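Local coordinates for cell division control protein 4 (PDB 3V7D), which serves as the substrate-recognition F-box subunit of an SCF E3 ubiquitin ligase, binding phosphorylated proteins such as the CDK inhibitor SIC1 and directing their ubiquitination, at residues B[202-208]-B[222-228]; B[269-274]-B[285-291]; B[304-309]-B[335-341]; B[309-315]-B[327-333]. The protein carries 1 engineered substitution. One frame throughout, in Å; residues are numbered along the deposited sequence.

Interaction 1: residues B[202-208]-B[222-228]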
# COMPACT_ATOMS: atom_id res chain seq x y z
N HIS B 202 -11.99 -24.19 24.46
CA HIS B 202 -13.17 -23.35 24.30
C HIS B 202 -14.43 -24.14 24.61
O HIS B 202 -14.54 -25.31 24.27
CB HIS B 202 -13.24 -22.77 22.89
CG HIS B 202 -12.40 -21.55 22.68
ND1 HIS B 202 -12.60 -20.38 23.38
CD2 HIS B 202 -11.35 -21.32 21.85
CE1 HIS B 202 -11.71 -19.48 22.99
NE2 HIS B 202 -10.94 -20.03 22.06
N ASN B 203 -15.38 -23.49 25.28
CA ASN B 203 -16.62 -24.16 25.66
C ASN B 203 -17.75 -23.84 24.70
O ASN B 203 -18.91 -24.20 24.94
CB ASN B 203 -17.01 -23.78 27.09
CG ASN B 203 -16.01 -24.30 28.12
OD1 ASN B 203 -15.46 -23.54 28.91
ND2 ASN B 203 -15.78 -25.61 28.10
N SER B 204 -17.40 -23.19 23.60
CA SER B 204 -18.37 -22.82 22.57
C SER B 204 -17.67 -22.59 21.23
O SER B 204 -16.45 -22.77 21.12
CB SER B 204 -19.16 -21.59 23.00
OG SER B 204 -20.24 -21.34 22.13
N THR B 205 -18.44 -22.19 20.23
CA THR B 205 -17.92 -21.99 18.87
C THR B 205 -16.76 -20.99 18.82
O THR B 205 -16.86 -19.89 19.37
CB THR B 205 -19.03 -21.50 17.91
OG1 THR B 205 -19.95 -22.56 17.66
CG2 THR B 205 -18.43 -21.02 16.59
N VAL B 206 -15.67 -21.37 18.17
CA VAL B 206 -14.58 -20.44 17.90
C VAL B 206 -15.03 -19.52 16.77
O VAL B 206 -15.17 -19.95 15.63
CB VAL B 206 -13.29 -21.17 17.49
CG1 VAL B 206 -12.16 -20.16 17.29
CG2 VAL B 206 -12.90 -22.21 18.53
N ARG B 207 -15.26 -18.25 17.10
CA ARG B 207 -15.89 -17.32 16.16
C ARG B 207 -14.90 -16.55 15.30
O ARG B 207 -15.20 -16.19 14.16
CB ARG B 207 -16.78 -16.33 16.91
CG ARG B 207 -17.68 -15.51 16.02
CD ARG B 207 -18.59 -16.40 15.20
NE ARG B 207 -19.47 -15.64 14.32
CZ ARG B 207 -19.14 -15.24 13.09
NH1 ARG B 207 -17.94 -15.52 12.60
NH2 ARG B 207 -20.01 -14.56 12.36
N CYS B 208 -13.71 -16.30 15.84
CA CYS B 208 -12.72 -15.48 15.16
C CYS B 208 -11.34 -15.84 15.69
O CYS B 208 -11.23 -16.51 16.71
CB CYS B 208 -13.00 -14.00 15.41
SG CYS B 208 -12.95 -13.52 17.18
N THR B 222 -7.66 -16.77 19.93
CA THR B 222 -8.95 -17.21 19.40
C THR B 222 -10.13 -16.68 20.22
O THR B 222 -10.21 -16.93 21.42
CB THR B 222 -9.04 -18.75 19.33
OG1 THR B 222 -8.87 -19.31 20.64
CG2 THR B 222 -7.98 -19.31 18.40
N GLY B 223 -11.03 -15.97 19.56
CA GLY B 223 -12.24 -15.48 20.20
C GLY B 223 -13.38 -16.47 20.01
O GLY B 223 -13.50 -17.08 18.95
N SER B 224 -14.22 -16.61 21.03
CA SER B 224 -15.28 -17.60 20.99
C SER B 224 -16.62 -17.07 21.49
O SER B 224 -16.69 -16.01 22.11
CB SER B 224 -14.89 -18.83 21.82
OG SER B 224 -16.01 -19.65 22.11
N ARG B 225 -17.67 -17.82 21.20
CA ARG B 225 -19.01 -17.52 21.71
C ARG B 225 -19.14 -17.84 23.20
O ARG B 225 -20.22 -17.67 23.77
CB ARG B 225 -20.06 -18.29 20.92
CG ARG B 225 -20.26 -17.77 19.51
CD ARG B 225 -21.36 -18.52 18.80
NE ARG B 225 -21.84 -17.76 17.65
CZ ARG B 225 -22.77 -18.20 16.80
NH1 ARG B 225 -23.30 -19.40 16.96
NH2 ARG B 225 -23.15 -17.44 15.79
N ASP B 226 -18.06 -18.28 23.83
CA ASP B 226 -18.06 -18.50 25.28
C ASP B 226 -17.62 -17.24 26.02
O ASP B 226 -17.30 -17.30 27.21
CB ASP B 226 -17.18 -19.69 25.67
CG ASP B 226 -15.73 -19.55 25.23
OD1 ASP B 226 -15.29 -18.41 24.95
OD2 ASP B 226 -15.03 -20.58 25.16
N ASN B 227 -17.61 -16.12 25.30
CA ASN B 227 -17.25 -14.79 25.83
C ASN B 227 -15.76 -14.60 26.13
O ASN B 227 -15.36 -13.55 26.62
CB ASN B 227 -18.09 -14.43 27.06
CG ASN B 227 -19.57 -14.70 26.86
OD1 ASN B 227 -20.02 -14.92 25.74
ND2 ASN B 227 -20.33 -14.68 27.95
N THR B 228 -14.96 -15.61 25.83
CA THR B 228 -13.54 -15.57 26.17
C THR B 228 -12.64 -15.50 24.95
O THR B 228 -13.09 -15.66 23.81
CB THR B 228 -13.10 -16.82 26.97
OG1 THR B 228 -12.87 -17.90 26.06
CG2 THR B 228 -14.17 -17.22 27.98

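Interaction 2: residues B[269-274]-B[285-291]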
# COMPACT_ATOMS: atom_id res chain seq x y z
N HIS B 269 -15.24 -10.15 28.51
CA HIS B 269 -16.49 -9.90 27.80
C HIS B 269 -17.67 -10.65 28.40
O HIS B 269 -17.52 -11.71 29.00
CB HIS B 269 -16.33 -10.22 26.31
CG HIS B 269 -15.45 -9.24 25.59
ND1 HIS B 269 -15.77 -7.90 25.48
CD2 HIS B 269 -14.26 -9.40 24.96
CE1 HIS B 269 -14.81 -7.29 24.80
NE2 HIS B 269 -13.89 -8.17 24.48
N MET B 270 -18.86 -10.07 28.23
CA MET B 270 -20.09 -10.65 28.77
C MET B 270 -20.90 -11.30 27.66
O MET B 270 -22.00 -11.81 27.90
CB MET B 270 -20.93 -9.58 29.47
CG MET B 270 -20.30 -8.98 30.72
SD MET B 270 -20.27 -10.12 32.12
CE MET B 270 -18.60 -10.75 32.03
N ALA B 271 -20.36 -11.27 26.45
CA ALA B 271 -21.03 -11.86 25.30
C ALA B 271 -20.00 -12.32 24.28
O ALA B 271 -18.80 -12.09 24.45
CB ALA B 271 -22.00 -10.87 24.68
N SER B 272 -20.48 -12.97 23.22
CA SER B 272 -19.62 -13.58 22.22
C SER B 272 -18.53 -12.63 21.72
O SER B 272 -18.77 -11.45 21.49
CB SER B 272 -20.45 -14.08 21.04
OG SER B 272 -19.62 -14.43 19.94
N VAL B 273 -17.32 -13.16 21.57
CA VAL B 273 -16.22 -12.40 21.00
C VAL B 273 -16.29 -12.52 19.49
O VAL B 273 -15.96 -13.56 18.91
CB VAL B 273 -14.85 -12.89 21.50
CG1 VAL B 273 -13.74 -12.09 20.85
CG2 VAL B 273 -14.78 -12.78 23.02
N ARG B 274 -16.74 -11.44 18.85
CA ARG B 274 -17.07 -11.45 17.44
C ARG B 274 -15.87 -11.19 16.54
O ARG B 274 -15.78 -11.72 15.44
CB ARG B 274 -18.15 -10.40 17.16
CG ARG B 274 -18.64 -10.36 15.73
CD ARG B 274 -19.18 -11.71 15.29
NE ARG B 274 -19.85 -11.62 14.00
CZ ARG B 274 -19.22 -11.69 12.83
NH1 ARG B 274 -17.90 -11.87 12.79
NH2 ARG B 274 -19.90 -11.59 11.70
N SER B 285 -9.94 -7.16 21.14
CA SER B 285 -11.12 -7.98 20.88
C SER B 285 -12.37 -7.10 20.87
O SER B 285 -12.45 -6.13 21.62
CB SER B 285 -11.27 -9.07 21.94
OG SER B 285 -11.53 -8.50 23.21
N GLY B 286 -13.33 -7.45 20.03
CA GLY B 286 -14.62 -6.79 20.01
C GLY B 286 -15.73 -7.79 20.29
O GLY B 286 -15.67 -8.94 19.84
N SER B 287 -16.74 -7.37 21.04
CA SER B 287 -17.77 -8.30 21.50
C SER B 287 -19.20 -7.83 21.24
O SER B 287 -19.45 -6.65 21.02
CB SER B 287 -17.59 -8.60 22.99
OG SER B 287 -18.76 -9.19 23.56
N TYR B 288 -20.13 -8.78 21.30
CA TYR B 288 -21.56 -8.49 21.25
C TYR B 288 -22.06 -7.78 22.51
O TYR B 288 -23.23 -7.40 22.58
CB TYR B 288 -22.36 -9.78 21.02
CG TYR B 288 -22.40 -10.24 19.58
CD1 TYR B 288 -21.88 -9.44 18.56
CD2 TYR B 288 -22.96 -11.46 19.23
CE1 TYR B 288 -21.91 -9.85 17.24
CE2 TYR B 288 -23.00 -11.88 17.91
CZ TYR B 288 -22.47 -11.07 16.92
OH TYR B 288 -22.51 -11.48 15.61
N ASP B 289 -21.19 -7.59 23.50
CA ASP B 289 -21.55 -6.82 24.69
C ASP B 289 -21.35 -5.31 24.50
O ASP B 289 -21.36 -4.56 25.48
CB ASP B 289 -20.80 -7.31 25.94
CG ASP B 289 -19.29 -7.09 25.86
OD1 ASP B 289 -18.81 -6.32 25.00
OD2 ASP B 289 -18.57 -7.70 26.68
N ASN B 290 -21.13 -4.90 23.26
CA ASN B 290 -20.95 -3.49 22.88
C ASN B 290 -19.62 -2.86 23.32
O ASN B 290 -19.46 -1.64 23.26
CB ASN B 290 -22.11 -2.61 23.37
CG ASN B 290 -23.46 -3.26 23.16
OD1 ASN B 290 -23.58 -4.27 22.46
ND2 ASN B 290 -24.50 -2.68 23.76
N THR B 291 -18.68 -3.68 23.75
CA THR B 291 -17.40 -3.17 24.23
C THR B 291 -16.22 -3.82 23.52
O THR B 291 -16.35 -4.90 22.94
CB THR B 291 -17.21 -3.42 25.74
OG1 THR B 291 -17.00 -4.82 25.98
CG2 THR B 291 -18.43 -2.95 26.53

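Interaction 3: residues B[304-309]-B[335-341]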
# COMPACT_ATOMS: atom_id res chain seq x y z
N TYR B 304 -7.16 -1.89 28.58
CA TYR B 304 -8.27 -0.94 28.52
C TYR B 304 -9.58 -1.63 28.18
O TYR B 304 -9.60 -2.67 27.52
CB TYR B 304 -8.00 0.14 27.47
CG TYR B 304 -6.72 0.91 27.66
CD1 TYR B 304 -6.58 1.82 28.70
CD2 TYR B 304 -5.65 0.74 26.79
CE1 TYR B 304 -5.40 2.54 28.87
CE2 TYR B 304 -4.47 1.45 26.95
CZ TYR B 304 -4.35 2.34 27.99
OH TYR B 304 -3.18 3.05 28.15
N ILE B 305 -10.67 -1.04 28.63
CA ILE B 305 -11.99 -1.43 28.18
C ILE B 305 -12.57 -0.24 27.44
O ILE B 305 -12.71 0.85 28.00
CB ILE B 305 -12.92 -1.81 29.34
CG1 ILE B 305 -12.30 -2.95 30.16
CG2 ILE B 305 -14.28 -2.20 28.80
CD1 ILE B 305 -13.14 -3.36 31.36
N LEU B 306 -12.90 -0.45 26.17
CA LEU B 306 -13.41 0.62 25.33
C LEU B 306 -14.93 0.60 25.31
O LEU B 306 -15.56 -0.19 24.59
CB LEU B 306 -12.84 0.49 23.92
CG LEU B 306 -11.31 0.35 23.85
CD1 LEU B 306 -10.82 0.32 22.41
CD2 LEU B 306 -10.62 1.47 24.64
N SER B 307 -15.53 1.46 26.13
CA SER B 307 -16.97 1.51 26.29
C SER B 307 -17.53 2.77 25.63
O SER B 307 -16.87 3.80 25.60
CB SER B 307 -17.34 1.52 27.77
OG SER B 307 -16.68 0.48 28.47
N GLY B 308 -18.76 2.68 25.13
CA GLY B 308 -19.39 3.82 24.49
C GLY B 308 -20.33 3.46 23.37
O GLY B 308 -21.34 4.14 23.16
N HIS B 309 -20.01 2.40 22.62
CA HIS B 309 -20.92 1.91 21.59
C HIS B 309 -22.22 1.49 22.26
O HIS B 309 -22.22 1.03 23.40
CB HIS B 309 -20.30 0.74 20.81
CG HIS B 309 -19.35 1.17 19.73
ND1 HIS B 309 -19.77 1.81 18.58
CD2 HIS B 309 -18.01 1.03 19.61
CE1 HIS B 309 -18.72 2.05 17.81
NE2 HIS B 309 -17.64 1.59 18.41
N ARG B 335 -15.85 4.02 15.70
CA ARG B 335 -15.10 4.78 16.70
C ARG B 335 -13.60 4.60 16.56
O ARG B 335 -13.11 3.51 16.28
CB ARG B 335 -15.55 4.43 18.12
CG ARG B 335 -16.91 5.00 18.47
CD ARG B 335 -17.27 4.75 19.92
NE ARG B 335 -18.38 5.61 20.33
CZ ARG B 335 -18.48 6.15 21.54
NH1 ARG B 335 -17.54 5.93 22.45
NH2 ARG B 335 -19.51 6.92 21.84
N ILE B 336 -12.87 5.70 16.76
CA ILE B 336 -11.42 5.69 16.75
C ILE B 336 -10.94 5.91 18.18
O ILE B 336 -11.34 6.87 18.83
CB ILE B 336 -10.87 6.81 15.86
CG1 ILE B 336 -11.53 6.77 14.47
CG2 ILE B 336 -9.35 6.72 15.76
CD1 ILE B 336 -11.24 5.51 13.69
N TRP B 337 -10.09 5.01 18.66
CA TRP B 337 -9.62 5.08 20.04
C TRP B 337 -8.11 5.27 20.10
O TRP B 337 -7.37 4.72 19.29
CB TRP B 337 -9.99 3.79 20.79
CG TRP B 337 -11.41 3.35 20.65
CD1 TRP B 337 -11.97 2.67 19.60
CD2 TRP B 337 -12.46 3.51 21.61
NE1 TRP B 337 -13.30 2.42 19.84
CE2 TRP B 337 -13.62 2.93 21.07
CE3 TRP B 337 -12.53 4.11 22.87
CZ2 TRP B 337 -14.84 2.92 21.74
CZ3 TRP B 337 -13.75 4.10 23.55
CH2 TRP B 337 -14.88 3.51 22.98
N ASP B 338 -7.65 6.05 21.08
CA ASP B 338 -6.23 6.25 21.31
C ASP B 338 -5.72 5.18 22.26
O ASP B 338 -6.06 5.18 23.44
CB ASP B 338 -5.98 7.64 21.92
CG ASP B 338 -4.51 8.02 21.97
OD1 ASP B 338 -3.64 7.12 21.98
OD2 ASP B 338 -4.21 9.24 21.99
N LEU B 339 -4.88 4.27 21.76
CA LEU B 339 -4.41 3.16 22.58
C LEU B 339 -3.19 3.52 23.44
O LEU B 339 -2.54 2.64 24.00
CB LEU B 339 -4.11 1.92 21.74
CG LEU B 339 -5.32 1.24 21.09
CD1 LEU B 339 -5.05 -0.26 20.91
CD2 LEU B 339 -6.59 1.48 21.88
N GLU B 340 -2.90 4.81 23.54
CA GLU B 340 -1.84 5.26 24.43
C GLU B 340 -2.44 5.60 25.79
O GLU B 340 -1.75 5.56 26.80
CB GLU B 340 -1.11 6.48 23.86
CG GLU B 340 0.36 6.56 24.25
CD GLU B 340 1.29 6.12 23.13
OE1 GLU B 340 1.03 6.49 21.96
OE2 GLU B 340 2.27 5.40 23.41
N ASN B 341 -3.74 5.91 25.80
CA ASN B 341 -4.43 6.26 27.04
C ASN B 341 -5.81 5.62 27.20
O ASN B 341 -6.44 5.74 28.25
CB ASN B 341 -4.53 7.78 27.20
CG ASN B 341 -5.22 8.44 26.02
OD1 ASN B 341 -5.76 7.77 25.14
ND2 ASN B 341 -5.21 9.77 25.99

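Interaction 4: residues B[309-315]-B[327-333]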
# COMPACT_ATOMS: atom_id res chain seq x y z
N HIS B 309 -20.01 2.40 22.62
CA HIS B 309 -20.92 1.91 21.59
C HIS B 309 -22.22 1.49 22.26
O HIS B 309 -22.22 1.03 23.40
CB HIS B 309 -20.30 0.74 20.81
CG HIS B 309 -19.35 1.17 19.73
ND1 HIS B 309 -19.77 1.81 18.58
CD2 HIS B 309 -18.01 1.03 19.61
CE1 HIS B 309 -18.72 2.05 17.81
NE2 HIS B 309 -17.64 1.59 18.41
N THR B 310 -23.34 1.67 21.56
CA THR B 310 -24.64 1.35 22.13
C THR B 310 -25.19 0.04 21.57
O THR B 310 -26.33 -0.33 21.85
CB THR B 310 -25.65 2.48 21.89
OG1 THR B 310 -25.65 2.82 20.50
CG2 THR B 310 -25.28 3.72 22.71
N ASP B 311 -24.38 -0.66 20.79
CA ASP B 311 -24.78 -1.95 20.25
C ASP B 311 -23.58 -2.82 19.87
O ASP B 311 -22.43 -2.41 20.03
CB ASP B 311 -25.73 -1.77 19.06
CG ASP B 311 -26.80 -2.84 19.00
OD1 ASP B 311 -26.56 -3.94 19.54
OD2 ASP B 311 -27.88 -2.58 18.42
N ARG B 312 -23.86 -4.03 19.39
CA ARG B 312 -22.85 -5.04 19.08
C ARG B 312 -21.64 -4.51 18.30
O ARG B 312 -21.79 -3.72 17.37
CB ARG B 312 -23.47 -6.18 18.28
CG ARG B 312 -24.55 -6.96 19.00
CD ARG B 312 -25.10 -8.03 18.07
NE ARG B 312 -25.83 -9.07 18.79
CZ ARG B 312 -26.32 -10.16 18.21
NH1 ARG B 312 -26.16 -10.36 16.91
NH2 ARG B 312 -26.97 -11.06 18.95
N ILE B 313 -20.46 -4.98 18.67
CA ILE B 313 -19.26 -4.72 17.88
C ILE B 313 -19.09 -5.87 16.90
O ILE B 313 -19.09 -7.04 17.29
CB ILE B 313 -18.00 -4.64 18.75
CG1 ILE B 313 -18.23 -3.79 20.00
CG2 ILE B 313 -16.83 -4.13 17.93
CD1 ILE B 313 -18.46 -2.33 19.72
N TYR B 314 -18.96 -5.54 15.62
CA TYR B 314 -18.86 -6.57 14.59
C TYR B 314 -17.46 -6.68 13.99
O TYR B 314 -17.09 -7.72 13.46
CB TYR B 314 -19.90 -6.33 13.49
CG TYR B 314 -21.21 -7.02 13.76
CD1 TYR B 314 -22.20 -6.41 14.53
CD2 TYR B 314 -21.47 -8.29 13.25
CE1 TYR B 314 -23.40 -7.05 14.78
CE2 TYR B 314 -22.66 -8.93 13.50
CZ TYR B 314 -23.63 -8.31 14.26
OH TYR B 314 -24.82 -8.95 14.50
N SER B 315 -16.69 -5.60 14.09
CA SER B 315 -15.38 -5.57 13.47
C SER B 315 -14.44 -4.61 14.19
O SER B 315 -14.84 -3.51 14.57
CB SER B 315 -15.50 -5.16 12.00
OG SER B 315 -14.24 -5.14 11.38
N SER B 327 -13.18 0.66 15.65
CA SER B 327 -14.26 -0.26 15.99
C SER B 327 -15.51 0.04 15.17
O SER B 327 -15.86 1.20 14.95
CB SER B 327 -14.59 -0.18 17.48
OG SER B 327 -15.03 1.12 17.85
N ALA B 328 -16.17 -1.02 14.71
CA ALA B 328 -17.37 -0.86 13.89
C ALA B 328 -18.54 -1.58 14.54
O ALA B 328 -18.39 -2.71 15.01
CB ALA B 328 -17.14 -1.38 12.48
N SER B 329 -19.69 -0.93 14.58
CA SER B 329 -20.78 -1.44 15.41
C SER B 329 -22.14 -1.50 14.73
O SER B 329 -22.37 -0.86 13.70
CB SER B 329 -20.90 -0.62 16.70
OG SER B 329 -22.09 -0.93 17.40
N MET B 330 -23.04 -2.28 15.32
CA MET B 330 -24.42 -2.36 14.88
C MET B 330 -25.14 -1.03 15.12
O MET B 330 -26.20 -0.77 14.56
CB MET B 330 -25.13 -3.50 15.61
CG MET B 330 -26.52 -3.81 15.10
SD MET B 330 -27.24 -5.25 15.92
CE MET B 330 -28.91 -5.19 15.29
N ASP B 331 -24.55 -0.17 15.95
CA ASP B 331 -25.12 1.16 16.20
C ASP B 331 -24.88 2.13 15.04
O ASP B 331 -25.16 3.32 15.16
CB ASP B 331 -24.65 1.75 17.54
CG ASP B 331 -23.14 2.03 17.58
OD1 ASP B 331 -22.49 2.13 16.52
OD2 ASP B 331 -22.61 2.18 18.70
N THR B 332 -24.34 1.61 13.94
CA THR B 332 -24.06 2.36 12.71
C THR B 332 -22.85 3.30 12.81
O THR B 332 -22.52 3.98 11.84
CB THR B 332 -25.27 3.20 12.20
OG1 THR B 332 -25.44 4.35 13.04
CG2 THR B 332 -26.55 2.37 12.19
N THR B 333 -22.20 3.34 13.97
CA THR B 333 -21.07 4.24 14.14
C THR B 333 -19.73 3.52 14.05
O THR B 333 -19.64 2.30 14.26
CB THR B 333 -21.12 5.00 15.48
OG1 THR B 333 -20.77 4.12 16.56
CG2 THR B 333 -22.50 5.59 15.73

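Interaction 1: residues B[202-208]-B[222-228]
His202 grips the 222-228 segment with both ring nitrogens. NE2 lies 2.6 Å from Thr222 OG1, a hydrogen bond with either atom as possible donor, and ND1 donates to Asp226 OD2 at 3.0 Å. Both oxygens meet the imidazole at its edge, in plane, while Ser224 CB sits over one face, 3.2 Å from His202 ND1. The Asp226 carboxylate is turned 36° from the ring. OD2 receives ND1 on its syn side, 19° out of the carboxylate plane, and accepts Asn203 N with its anti lone pair at 2.9 Å. A chi1 of 59°, with CG between backbone N and carbonyl carbon, folds that carboxylate over its own turn, where OD1 accepts Thr228 N, an Asx turn, and the Thr228 hydroxyl. Ser224 OG comes from above the carbonyl plane of Thr205 to donate to its O at 2.9 Å, and accepts Asp226 N in an ST turn. Arg207 N and Cys208 N share Gly223 O in a classic beta bulge. Arg207 bonds a modified side chain of the bound peptide, Arg225 its backbone and a modified side chain. Trp232 NE1 bonds Thr222 OG1 and completes, with His202 and Asp226, the Trp-Thr-His-Asp structural tetrad of a WD40 blade.

Interaction 2: residues B[269-274]-B[285-291]
The structural tetrad of the fourth WD repeat lies here, where the turn after strand 282-287 meets the loop leading into strand 273-279. His269 occupies its middle: NE2 pairs with Ser285 OG at 2.7 Å, either atom being a possible donor, and ND1 donates to Asp289 OD2 at 3.1 Å. Trp295 NE1 bonds the same Ser285 hydroxyl and completes the set. Ring and carboxylate planes are 49° apart, yet OD2 stays close to the imidazole plane. One ring face rests on Ser287 CB, a CH-pi contact of 3.5 Å to the centroid. Asp289 OD2 also takes Met270 N on its anti side at 2.8 Å, so one oxygen fixes both the ring and the backbone beside it. OD1 accepts Thr291 N, an Asx turn, and also the Thr291 hydroxyl, both from one face of the carboxylate. Ser287 OG, anti to the backbone N (chi1 164°), sits between the carbonyls of Ala271 and Ser272 and accepts Asp289 N, an ST turn. Tyr288 N donates to Ser272 O at 3.0 Å. Beyond this knot Tyr288 runs out beside Arg274, whose chi1 of -177° sets CG 3.6 Å from Tyr288 CE1; the bend at chi2 brings CD and NE to Tyr288 OH. The phenol's main polar partner is a modified side chain of the bound peptide; Arg274 NE adds only a weak bond to Tyr288 OH, 3.1 Å long.

Interaction 3: residues B[304-309]-B[335-341]
Arg335 lies along His309 and Gly308 and can be followed outward. CB lies 3.5 Å from His309 NE2; CG is about equally far from His309 NE2 and CE1; CD rides over the ring face, 3.7 Å from the centroid, in a CH-pi contact. The chain, extended from CG to NE, carries the guanidinium past the imidazole and over the backbone. There CZ faces Gly308 C at 3.7 Å, NH1 meets Gly308 CA at 3.5 Å, and NH2 approaches Gly308 O. Gly308, at phi 148°, has no CB to block this approach. Leu306 covers a face of the Trp337 indole: CB stands directly above the six-membered ring, 3.5 Å from its centroid, and CD1 reaches Trp337 CG at 3.6 Å. Ser307 O comes to the indole edge, 3.3 Å from CH2. At the far end the Tyr304 ring packs against the backbone carbonyls of Leu339 and Asn341. No clear hydrogen bond crosses between the segments; the contact rests mainly on packing, and Trp337 NE1 turns to Ser327 OG. The contact joins two blades, setting outer strand 301-306 of one sheet against strand 334-338 of the next, with strands 324-329 and 343-348 flanking the latter.

Interaction 4: residues B[309-315]-B[327-333]
Asp331 OD2 receives two donors: His309 ND1 at 2.9 Å, on the syn side and in the imidazole plane, and Thr310 N at 3.0 Å through the anti lone pair. His309 NE2 meets Ser327 OG at 2.7 Å, with the donor undecided. OD1 of Asp331, brought back over its turn by a chi1 of 65°, accepts Thr333 N, an Asx turn, and the Thr333 hydroxyl. Arg312 O is gripped twice, by Ser329 OG from above the carbonyl plane (2.8 Å) and by Met330 N in that plane; Ser329 OG accepts Asp331 N, an ST turn. Tyr314 N and, weakly, Ser315 N share Ala328 O in a classic beta bulge. Met330, extended throughout, lies alongside Arg312 and Tyr314, pointing the same way, and crosses Asp311: SD is 3.7 Å from Asp311 OD2, and CB 4.0 Å from Tyr314 CE1. The Tyr314 hydroxyl accepts Arg312 NH1, and the Tyr314 side chain packs on an apolar side chain of the bound peptide. Trp337 NE1 completes the WD tetrad at Ser327 OG. Strand 334-338 continues the sheet beside 324-329; strand 355-360 of the next blade packs on Ser315 and Ala328, and Leu292 of the preceding one touches Ile313 and Ser327.

Overall arrangement
Interactions 1, 2 and 4 repeat one arrangement in three successive propeller blades, each fastening the loop before a blade's first strand to the turn after its second; interaction 1 is the most buried, and 2, 3 and 4 are partly buried. Backbone hydrogen bonds between neighbouring blades, Val273 N to Ser224 O and Ile313 N to Ser287 O, link the three in a row, while the residue after each ST-turn serine differs: Arg225, Tyr288, Met330. The first two reach modified side chains of the bound peptide, together with Arg207; in interaction 4 Tyr314 offers it apolar packing. Interaction 3 shares His309 with interaction 4 but lacks a clear hydrogen bond across its segments: its aromatic and aliphatic surfaces join neighbouring blades.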